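Local structure of precorrin-6Y C5,15-methyltransferase (Decarboxylating) (Geobacter metallireducens, 3E05) at residues 71-74 against 75-78; 118-121 against 122-125; 152-155 against 156-159. The protein probably uses S-adenosylmethionine to methylate precorrin-6Y in cobalamin biosynthesis, this chain being the C-terminal, class I methyltransferase-like domain of the longer protein. All blocks are in the same frame, centred on the assembly; numbering follows the deposited sequence.

Overall arrangement
All three contacts are local turns around helix ends, each partly buried, with inner side chains against the fold and polar ones at the surface. Contacts 1 and 2 lie at helix starts after parallel strands 66-71 and 111-114; contact 3 is the end of helix 145-157. Contact 1 is marked by a side-chain N-cap and an amide-ring stack. Contact 2 relies on apolar chains and a methionine over a carboxylate, and contact 3 on a glycine-terminated helix end. Contacts 2 and 3, centres 13 Å apart, meet through Glu-122 on Phe-154 and Ile-125 on Phe-154, Leu-155 and His-158. Contact 1 touches contact 2 where Arg-72 packs on Gly-118, and stays about 15 Å, nearest atoms, from contact 3.

Contact 1 (71-74 against 75-78); sequences ERNP and QYLG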
ATOM      1  N   GLU D  71      29.282   8.702   8.298  1.00 35.20           N
ATOM      2  CA  GLU D  71      28.316   9.761   8.576  1.00 36.80           C
ATOM      3  C   GLU D  71      28.993  11.125   8.658  1.00 41.54           C
ATOM      4  O   GLU D  71      30.015  11.276   9.331  1.00 43.56           O
ATOM      5  CB  GLU D  71      27.538   9.443   9.858  1.00 36.12           C
ATOM      6  CG  GLU D  71      26.512  10.496  10.316  1.00 35.77           C
ATOM      7  CD  GLU D  71      25.481  10.825   9.251  1.00 39.49           C
ATOM      8  OE1 GLU D  71      24.772   9.914   8.788  1.00 35.97           O
ATOM      9  OE2 GLU D  71      25.391  12.007   8.865  1.00 42.33           O
ATOM     10  N   ARG D  72      28.420  12.102   7.953  1.00 45.20           N
ATOM     11  CA  ARG D  72      28.967  13.463   7.886  1.00 48.71           C
ATOM     12  C   ARG D  72      28.433  14.414   8.973  1.00 47.57           C
ATOM     13  O   ARG D  72      29.140  15.317   9.407  1.00 50.32           O
ATOM     14  CB  ARG D  72      28.746  14.064   6.481  1.00 52.14           C
ATOM     15  CG  ARG D  72      27.288  14.408   6.155  1.00 51.02           C
ATOM     16  CD  ARG D  72      27.080  14.649   4.673  1.00 56.76           C
ATOM     17  NE  ARG D  72      25.908  15.475   4.383  1.00 62.69           N
ATOM     18  CZ  ARG D  72      24.670  15.011   4.227  1.00 68.68           C
ATOM     19  NH1 ARG D  72      24.415  13.709   4.330  1.00 70.00           N
ATOM     20  NH2 ARG D  72      23.680  15.853   3.963  1.00 68.22           N
ATOM     21  N   ASN D  73      27.193  14.203   9.406  1.00 42.08           N
ATOM     22  CA  ASN D  73      26.524  15.105  10.346  1.00 42.68           C
ATOM     23  C   ASN D  73      26.941  14.879  11.808  1.00 43.18           C
ATOM     24  O   ASN D  73      26.728  13.791  12.340  1.00 40.11           O
ATOM     25  CB  ASN D  73      25.001  14.984  10.175  1.00 42.55           C
ATOM     26  CG  ASN D  73      24.223  16.104  10.862  1.00 46.84           C
ATOM     27  OD1 ASN D  73      24.368  16.353  12.060  1.00 55.92           O
ATOM     28  ND2 ASN D  73      23.362  16.763  10.100  1.00 48.03           N
ATOM     29  N   PRO D  74      27.506  15.927  12.466  1.00 47.15           N
ATOM     30  CA  PRO D  74      27.934  15.931  13.882  1.00 42.92           C
ATOM     31  C   PRO D  74      26.859  15.521  14.899  1.00 42.33           C
ATOM     32  O   PRO D  74      27.184  14.889  15.909  1.00 46.35           O
ATOM     33  CB  PRO D  74      28.345  17.390  14.125  1.00 45.66           C
ATOM     34  CG  PRO D  74      28.705  17.921  12.786  1.00 49.89           C
ATOM     35  CD  PRO D  74      27.767  17.232  11.821  1.00 47.97           C
ATOM     36  N   GLN D  75      25.600  15.875  14.655  1.00 42.82           N
ATOM     37  CA  GLN D  75      24.518  15.454  15.551  1.00 41.76           C
ATOM     38  C   GLN D  75      24.279  13.945  15.437  1.00 43.93           C
ATOM     39  O   GLN D  75      24.057  13.257  16.448  1.00 43.74           O
ATOM     40  CB  GLN D  75      23.224  16.208  15.234  1.00 43.56           C
ATOM     41  CG  GLN D  75      22.094  15.914  16.213  1.00 45.18           C
ATOM     42  CD  GLN D  75      20.747  16.426  15.747  1.00 48.60           C
ATOM     43  OE1 GLN D  75      20.629  17.035  14.680  1.00 54.05           O
ATOM     44  NE2 GLN D  75      19.718  16.176  16.547  1.00 50.15           N
ATOM     45  N   TYR D  76      24.349  13.437  14.205  1.00 41.70           N
ATOM     46  CA  TYR D  76      24.106  12.025  13.946  1.00 41.73           C
ATOM     47  C   TYR D  76      25.271  11.165  14.426  1.00 41.66           C
ATOM     48  O   TYR D  76      25.073  10.003  14.775  1.00 41.37           O
ATOM     49  CB  TYR D  76      23.808  11.751  12.464  1.00 40.35           C
ATOM     50  CG  TYR D  76      22.649  12.540  11.851  1.00 41.60           C
ATOM     51  CD1 TYR D  76      21.731  13.235  12.645  1.00 44.28           C
ATOM     52  CD2 TYR D  76      22.456  12.557  10.469  1.00 42.57           C
ATOM     53  CE1 TYR D  76      20.678  13.954  12.074  1.00 46.42           C
ATOM     54  CE2 TYR D  76      21.403  13.268   9.888  1.00 46.24           C
ATOM     55  CZ  TYR D  76      20.520  13.961  10.697  1.00 47.92           C
ATOM     56  OH  TYR D  76      19.469  14.662  10.142  1.00 49.79           O
ATOM     57  N   LEU D  77      26.476  11.740  14.444  1.00 39.89           N
ATOM     58  CA  LEU D  77      27.660  11.048  14.960  1.00 39.34           C
ATOM     59  C   LEU D  77      27.523  10.672  16.434  1.00 40.72           C
ATOM     60  O   LEU D  77      27.932   9.572  16.845  1.00 38.87           O
ATOM     61  CB  LEU D  77      28.919  11.880  14.752  1.00 39.60           C
ATOM     62  CG  LEU D  77      29.451  12.078  13.338  1.00 42.39           C
ATOM     63  CD1 LEU D  77      30.496  13.173  13.386  1.00 43.85           C
ATOM     64  CD2 LEU D  77      30.024  10.795  12.756  1.00 42.26           C
ATOM     65  N   GLY D  78      26.937  11.585  17.214  1.00 42.32           N
ATOM     66  CA  GLY D  78      26.664  11.350  18.626  1.00 40.59           C
ATOM     67  C   GLY D  78      25.624  10.271  18.858  1.00 40.47           C
ATOM     68  O   GLY D  78      25.774   9.447  19.781  1.00 40.81           O
TER
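Asn-73 holds the first turn of the helix through two hydrogen bonds, one from its side chain and one from its backbone. As the N-cap residue it accepts the N-H of Gln-75 on OD1 at 2.9 Å, the donor lying in the plane of the amide carbonyl. Its own backbone O receives the N-H of Leu-77, also at 2.9 Å and in the carbonyl plane. A third bond holds the backbone of the cap residue: Asn-73 N donates to OE2 of Glu-71 at 2.9 Å, using the anti lone pair of that oxygen, and the approach is nearly straight.

Stacking follows from the same residue. With CG of Asn-73 anti to its N (chi1 -166°), the side-chain amide lies almost flat over one face of the Tyr-76 ring, the planes 16° apart and CG 3.9 Å above the centre of that ring. Asn-73 CB adds a CH-pi contact, 4.0 Å from the Tyr-76 centroid. The carboxylate of Glu-71 meets the same ring at its edge instead, OE2 3.4 Å from Tyr-76 CD2, with the two planes turned 73° to each other. The capping amide is thus fixed by its bond and by the ring beneath it.

Leu-77 adds apolar contact. Its CD2 lies 4.1 Å from Glu-71 CB, while CD1 rests 3.8 Å from Pro-74 CA.

Glu-71 lies where strand 66-71 gives way to the loop, consistent with the acidic residue that class I methyltransferases commonly carry there near the cofactor; its OE1 accepts from Gly-50 N in the loop after strand 43-47, and its backbone pairs with Val-95. Leu-77 faces Leu-94 and Glu-96 of strand 92-96, seating the start of helix 74-86 against the edge of the sheet.

Contact 2 (118-121 against 122-125); sequences GGML and EEII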
ATOM      1  N   GLY D 118      23.921  12.799   0.640  1.00 41.49           N
ATOM      2  CA  GLY D 118      24.297  14.215   0.794  1.00 47.06           C
ATOM      3  C   GLY D 118      24.595  14.977  -0.494  1.00 46.90           C
ATOM      4  O   GLY D 118      25.542  15.762  -0.552  1.00 47.28           O
ATOM      5  N   GLY D 119      23.796  14.727  -1.528  1.00 44.47           N
ATOM      6  CA  GLY D 119      23.980  15.349  -2.838  1.00 41.33           C
ATOM      7  C   GLY D 119      25.079  14.730  -3.685  1.00 43.99           C
ATOM      8  O   GLY D 119      25.390  15.243  -4.759  1.00 43.03           O
ATOM      9  N   MET D 120      25.655  13.620  -3.220  1.00 40.21           N
ATOM     10  CA  MET D 120      26.798  12.993  -3.894  1.00 41.54           C
ATOM     11  C   MET D 120      26.506  11.591  -4.437  1.00 39.64           C
ATOM     12  O   MET D 120      27.396  10.741  -4.443  1.00 38.06           O
ATOM     13  CB  MET D 120      28.026  12.949  -2.960  1.00 39.56           C
ATOM     14  CG  MET D 120      28.530  14.312  -2.465  1.00 45.53           C
ATOM     15  SD  MET D 120      28.936  15.462  -3.795  1.00 44.42           S
ATOM     16  CE  MET D 120      30.448  14.747  -4.414  1.00 41.58           C
ATOM     17  N   LEU D 121      25.283  11.365  -4.915  1.00 39.57           N
ATOM     18  CA  LEU D 121      24.841  10.022  -5.324  1.00 38.80           C
ATOM     19  C   LEU D 121      25.661   9.384  -6.458  1.00 36.77           C
ATOM     20  O   LEU D 121      26.116   8.250  -6.320  1.00 33.73           O
ATOM     21  CB  LEU D 121      23.335   9.986  -5.648  1.00 40.05           C
ATOM     22  CG  LEU D 121      22.764   8.610  -6.052  1.00 40.22           C
ATOM     23  CD1 LEU D 121      22.930   7.591  -4.934  1.00 40.11           C
ATOM     24  CD2 LEU D 121      21.299   8.695  -6.526  1.00 40.57           C
ATOM     25  N   GLU D 122      25.837  10.115  -7.561  1.00 34.92           N
ATOM     26  CA  GLU D 122      26.565   9.599  -8.719  1.00 41.08           C
ATOM     27  C   GLU D 122      28.011   9.286  -8.353  1.00 38.15           C
ATOM     28  O   GLU D 122      28.559   8.245  -8.735  1.00 38.25           O
ATOM     29  CB  GLU D 122      26.525  10.604  -9.876  1.00 40.19           C
ATOM     30  CG  GLU D 122      26.743   9.948 -11.233  1.00 45.15           C
ATOM     31  CD  GLU D 122      26.860  10.937 -12.375  1.00 47.23           C
ATOM     32  OE1 GLU D 122      26.389  12.092 -12.250  1.00 49.29           O
ATOM     33  OE2 GLU D 122      27.431  10.547 -13.410  1.00 54.60           O
ATOM     34  N   GLU D 123      28.610  10.197  -7.599  1.00 39.34           N
ATOM     35  CA  GLU D 123      29.992  10.072  -7.181  1.00 41.19           C
ATOM     36  C   GLU D 123      30.171   8.901  -6.217  1.00 37.66           C
ATOM     37  O   GLU D 123      31.185   8.199  -6.274  1.00 38.09           O
ATOM     38  CB  GLU D 123      30.477  11.383  -6.560  1.00 43.04           C
ATOM     39  CG  GLU D 123      30.515  12.548  -7.554  1.00 47.91           C
ATOM     40  CD  GLU D 123      29.232  13.391  -7.602  1.00 54.31           C
ATOM     41  OE1 GLU D 123      28.182  12.989  -7.045  1.00 47.79           O
ATOM     42  OE2 GLU D 123      29.281  14.481  -8.215  1.00 58.07           O
ATOM     43  N   ILE D 124      29.175   8.673  -5.358  1.00 34.92           N
ATOM     44  CA  ILE D 124      29.198   7.531  -4.439  1.00 32.33           C
ATOM     45  C   ILE D 124      29.066   6.201  -5.182  1.00 37.06           C
ATOM     46  O   ILE D 124      29.819   5.267  -4.895  1.00 35.63           O
ATOM     47  CB  ILE D 124      28.137   7.655  -3.315  1.00 33.69           C
ATOM     48  CG1 ILE D 124      28.574   8.698  -2.291  1.00 33.71           C
ATOM     49  CG2 ILE D 124      27.900   6.298  -2.607  1.00 33.26           C
ATOM     50  CD1 ILE D 124      27.453   9.176  -1.368  1.00 36.90           C
ATOM     51  N   ILE D 125      28.124   6.117  -6.128  1.00 36.16           N
ATOM     52  CA  ILE D 125      27.909   4.889  -6.893  1.00 35.48           C
ATOM     53  C   ILE D 125      29.155   4.541  -7.717  1.00 38.72           C
ATOM     54  O   ILE D 125      29.594   3.389  -7.722  1.00 37.17           O
ATOM     55  CB  ILE D 125      26.582   4.917  -7.722  1.00 35.68           C
ATOM     56  CG1 ILE D 125      25.387   4.709  -6.771  1.00 33.82           C
ATOM     57  CG2 ILE D 125      26.553   3.817  -8.785  1.00 33.79           C
ATOM     58  CD1 ILE D 125      24.012   4.924  -7.403  1.00 38.79           C
TER
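The carboxylate of Glu-123 has one face covered by the methyl of Met-120, whose CE lies 3.7 Å from Glu-123 CD, almost directly above it. On the same side, Met-120 CA lies obliquely above Glu-123 OE1, 3.4 Å away, where the chain passes into the helix. Met-120 wraps round to this position because its chain is bent at both chi2 (-56°) and chi3 (-73°), bringing CE back over the glutamate. The proximity of the carboxylate to the helix start probably favours its negative charge.

Met-120 is the N-cap of helix 121-131, and its O takes the N-H of Ile-124 at 2.9 Å, nearly along the C=O axis. Leu-121 O then accepts from Ile-125 N at 2.9 Å, the donor tilted somewhat from the carbonyl plane. This helix follows strand 111-114 and leads to its parallel neighbour 137-142, forming a beta-alpha-beta unit in the Rossmann-like sheet. The loop ahead of it holds Gly-118 and Gly-119, both at positive phi.

Ile-124 lays its CG1 3.2 Å from Met-120 O and its CD1 4.1 Å from Met-120 CB, with Ala-99 of a nearby loop on its side chain as well. An alanine here is likely to open a gap between Met-120 CB and Ala-99 and to uncover the side of the carbonyl. One position further on, Leu-121 and Ile-125 run side by side, their CD1 atoms 3.8 Å apart. Leu-121 continues onto Lys-150, and Ile-125 onto Phe-154 and Leu-155 of helix 145-157.

Contact 3 (152-155 against 156-159); sequences VEFL and EDHG
Val-152 and Glu-153 hold the backbone of Glu-156 and Asp-157 in alpha-helical steps, Glu-156 N reaching Val-152 O at 3.0 Å and Asp-157 N reaching Glu-153 O at 3.1 Å, before the turn slackens at His-158, whose N makes only weak bonds to the O atoms of Phe-154 and Leu-155. In both firm bonds the donor sits tilted from the carbonyl plane.

Val-152 and Glu-156 lie alongside each other. CG1 of Val-152 is 4.0 Å from Glu-156 CD, so the aliphatic branch borders the carboxyl end of a chain that runs extended beyond CG. Asp-157 folds back: with CG anti to its carbonyl carbon (chi1 -78°), its carboxylate turns a flat face to Glu-153 O, which lies against it 3.1 Å from Asp-157 CG, with no proton between the two groups. Asp-157 OD2 is also 4.4 Å from Glu-153 OE2, a pair of like charges at the exposed surface that would probably be mildly unfavourable. The same OD2 lies loosely off the edge of the Phe-154 ring, near its plane.

The helix ends in a Schellman motif. Gly-159, at positive phi, is the C-prime residue, and its N donates to Glu-156 O at 3.2 Å, while the backbone N of the next residue turns back to Leu-155 O. The chain is thereby turned out of helix 145-157 toward strand 161-173.

Leu-155 drives inward onto Ile-138, Leu-140 and Ile-190 of the sheet, whereas Phe-154 packs on Glu-122 of helix 121-131. His-158 has two deposited conformers; in the one described, NE2 hydrogen-bonds to Asp-126 OD2 of that helix. At the subunit interface, Lys-179 of a second subunit packs on Val-152 and Glu-156, and Leu-145 of a third subunit also packs on Val-152.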
ATOM      1  N   VAL D 152      18.607   4.187  -9.972  1.00 31.86           N
ATOM      2  CA  VAL D 152      18.392   3.153 -10.978  1.00 34.46           C
ATOM      3  C   VAL D 152      19.199   3.440 -12.255  1.00 35.63           C
ATOM      4  O   VAL D 152      19.822   2.534 -12.809  1.00 36.93           O
ATOM      5  CB  VAL D 152      16.874   2.911 -11.256  1.00 33.56           C
ATOM      6  CG1 VAL D 152      16.672   1.869 -12.335  1.00 34.81           C
ATOM      7  CG2 VAL D 152      16.198   2.443  -9.977  1.00 31.07           C
ATOM      8  N   GLU D 153      19.216   4.703 -12.676  1.00 37.63           N
ATOM      9  CA  GLU D 153      19.951   5.141 -13.865  1.00 41.00           C
ATOM     10  C   GLU D 153      21.466   4.888 -13.763  1.00 38.24           C
ATOM     11  O   GLU D 153      22.061   4.333 -14.683  1.00 40.21           O
ATOM     12  CB  GLU D 153      19.667   6.622 -14.144  1.00 40.39           C
ATOM     13  CG  GLU D 153      20.275   7.152 -15.446  1.00 52.32           C
ATOM     14  CD  GLU D 153      20.286   8.673 -15.533  1.00 52.82           C
ATOM     15  OE1 GLU D 153      19.331   9.323 -15.048  1.00 61.21           O
ATOM     16  OE2 GLU D 153      21.254   9.220 -16.099  1.00 61.80           O
ATOM     17  N   PHE D 154      22.072   5.282 -12.646  1.00 37.56           N
ATOM     18  CA  PHE D 154      23.527   5.129 -12.447  1.00 39.57           C
ATOM     19  C   PHE D 154      23.978   3.683 -12.295  1.00 40.49           C
ATOM     20  O   PHE D 154      25.009   3.293 -12.833  1.00 40.61           O
ATOM     21  CB  PHE D 154      24.032   5.956 -11.261  1.00 39.44           C
ATOM     22  CG  PHE D 154      23.703   7.421 -11.346  1.00 43.44           C
ATOM     23  CD1 PHE D 154      23.675   8.085 -12.578  1.00 43.99           C
ATOM     24  CD2 PHE D 154      23.437   8.148 -10.187  1.00 40.65           C
ATOM     25  CE1 PHE D 154      23.358   9.435 -12.650  1.00 46.40           C
ATOM     26  CE2 PHE D 154      23.133   9.505 -10.248  1.00 44.74           C
ATOM     27  CZ  PHE D 154      23.092  10.151 -11.485  1.00 45.52           C
ATOM     28  N   LEU D 155      23.203   2.894 -11.564  1.00 36.39           N
ATOM     29  CA  LEU D 155      23.500   1.477 -11.376  1.00 34.80           C
ATOM     30  C   LEU D 155      23.340   0.674 -12.665  1.00 38.63           C
ATOM     31  O   LEU D 155      24.118  -0.243 -12.929  1.00 42.94           O
ATOM     32  CB  LEU D 155      22.617   0.878 -10.269  1.00 34.19           C
ATOM     33  CG  LEU D 155      22.877   1.310  -8.817  1.00 36.70           C
ATOM     34  CD1 LEU D 155      21.663   0.990  -7.986  1.00 34.79           C
ATOM     35  CD2 LEU D 155      24.131   0.667  -8.216  1.00 34.76           C
ATOM     36  N   GLU D 156      22.336   1.016 -13.468  1.00 40.60           N
ATOM     37  CA  GLU D 156      22.169   0.366 -14.770  1.00 43.44           C
ATOM     38  C   GLU D 156      23.244   0.754 -15.788  1.00 43.73           C
ATOM     39  O   GLU D 156      23.591  -0.052 -16.659  1.00 47.04           O
ATOM     40  CB  GLU D 156      20.768   0.589 -15.316  1.00 42.45           C
ATOM     41  CG  GLU D 156      19.733  -0.278 -14.598  1.00 43.72           C
ATOM     42  CD  GLU D 156      18.376  -0.243 -15.250  1.00 50.20           C
ATOM     43  OE1 GLU D 156      18.088   0.734 -15.979  1.00 51.53           O
ATOM     44  OE2 GLU D 156      17.599  -1.196 -15.025  1.00 55.68           O
ATOM     45  N   ASP D 157      23.766   1.974 -15.659  1.00 44.93           N
ATOM     46  CA  ASP D 157      24.904   2.448 -16.453  1.00 48.76           C
ATOM     47  C   ASP D 157      26.164   1.629 -16.214  1.00 49.16           C
ATOM     48  O   ASP D 157      26.983   1.465 -17.129  1.00 49.82           O
ATOM     49  CB  ASP D 157      25.223   3.914 -16.138  1.00 50.91           C
ATOM     50  CG  ASP D 157      24.278   4.883 -16.810  1.00 59.18           C
ATOM     51  OD1 ASP D 157      23.445   4.439 -17.634  1.00 64.05           O
ATOM     52  OD2 ASP D 157      24.370   6.094 -16.502  1.00 61.60           O
ATOM     53  N   HIS D 158      26.320   1.129 -14.986  1.00 46.28           N
ATOM     54  CA  HIS D 158      27.488   0.338 -14.604  0.50 43.44           C
ATOM     55  C   HIS D 158      27.261  -1.163 -14.795  1.00 42.82           C
ATOM     56  O   HIS D 158      28.056  -1.973 -14.340  1.00 43.51           O
ATOM     57  CB  HIS D 158      27.898   0.635 -13.155  0.50 42.91           C
ATOM     58  CG  HIS D 158      28.415   2.022 -12.937  0.50 46.35           C
ATOM     59  ND1 HIS D 158      29.500   2.531 -13.621  0.50 48.23           N
ATOM     60  CD2 HIS D 158      28.015   2.997 -12.088  0.50 46.20           C
ATOM     61  CE1 HIS D 158      29.730   3.768 -13.218  0.50 49.57           C
ATOM     62  NE2 HIS D 158      28.843   4.075 -12.287  0.50 49.21           N
ATOM     63  N   GLY D 159      26.168  -1.522 -15.463  1.00 40.91           N
ATOM     64  CA  GLY D 159      25.889  -2.920 -15.802  1.00 41.10           C
ATOM     65  C   GLY D 159      25.327  -3.799 -14.699  1.00 41.72           C
ATOM     66  O   GLY D 159      25.410  -5.027 -14.776  1.00 43.59           O
TER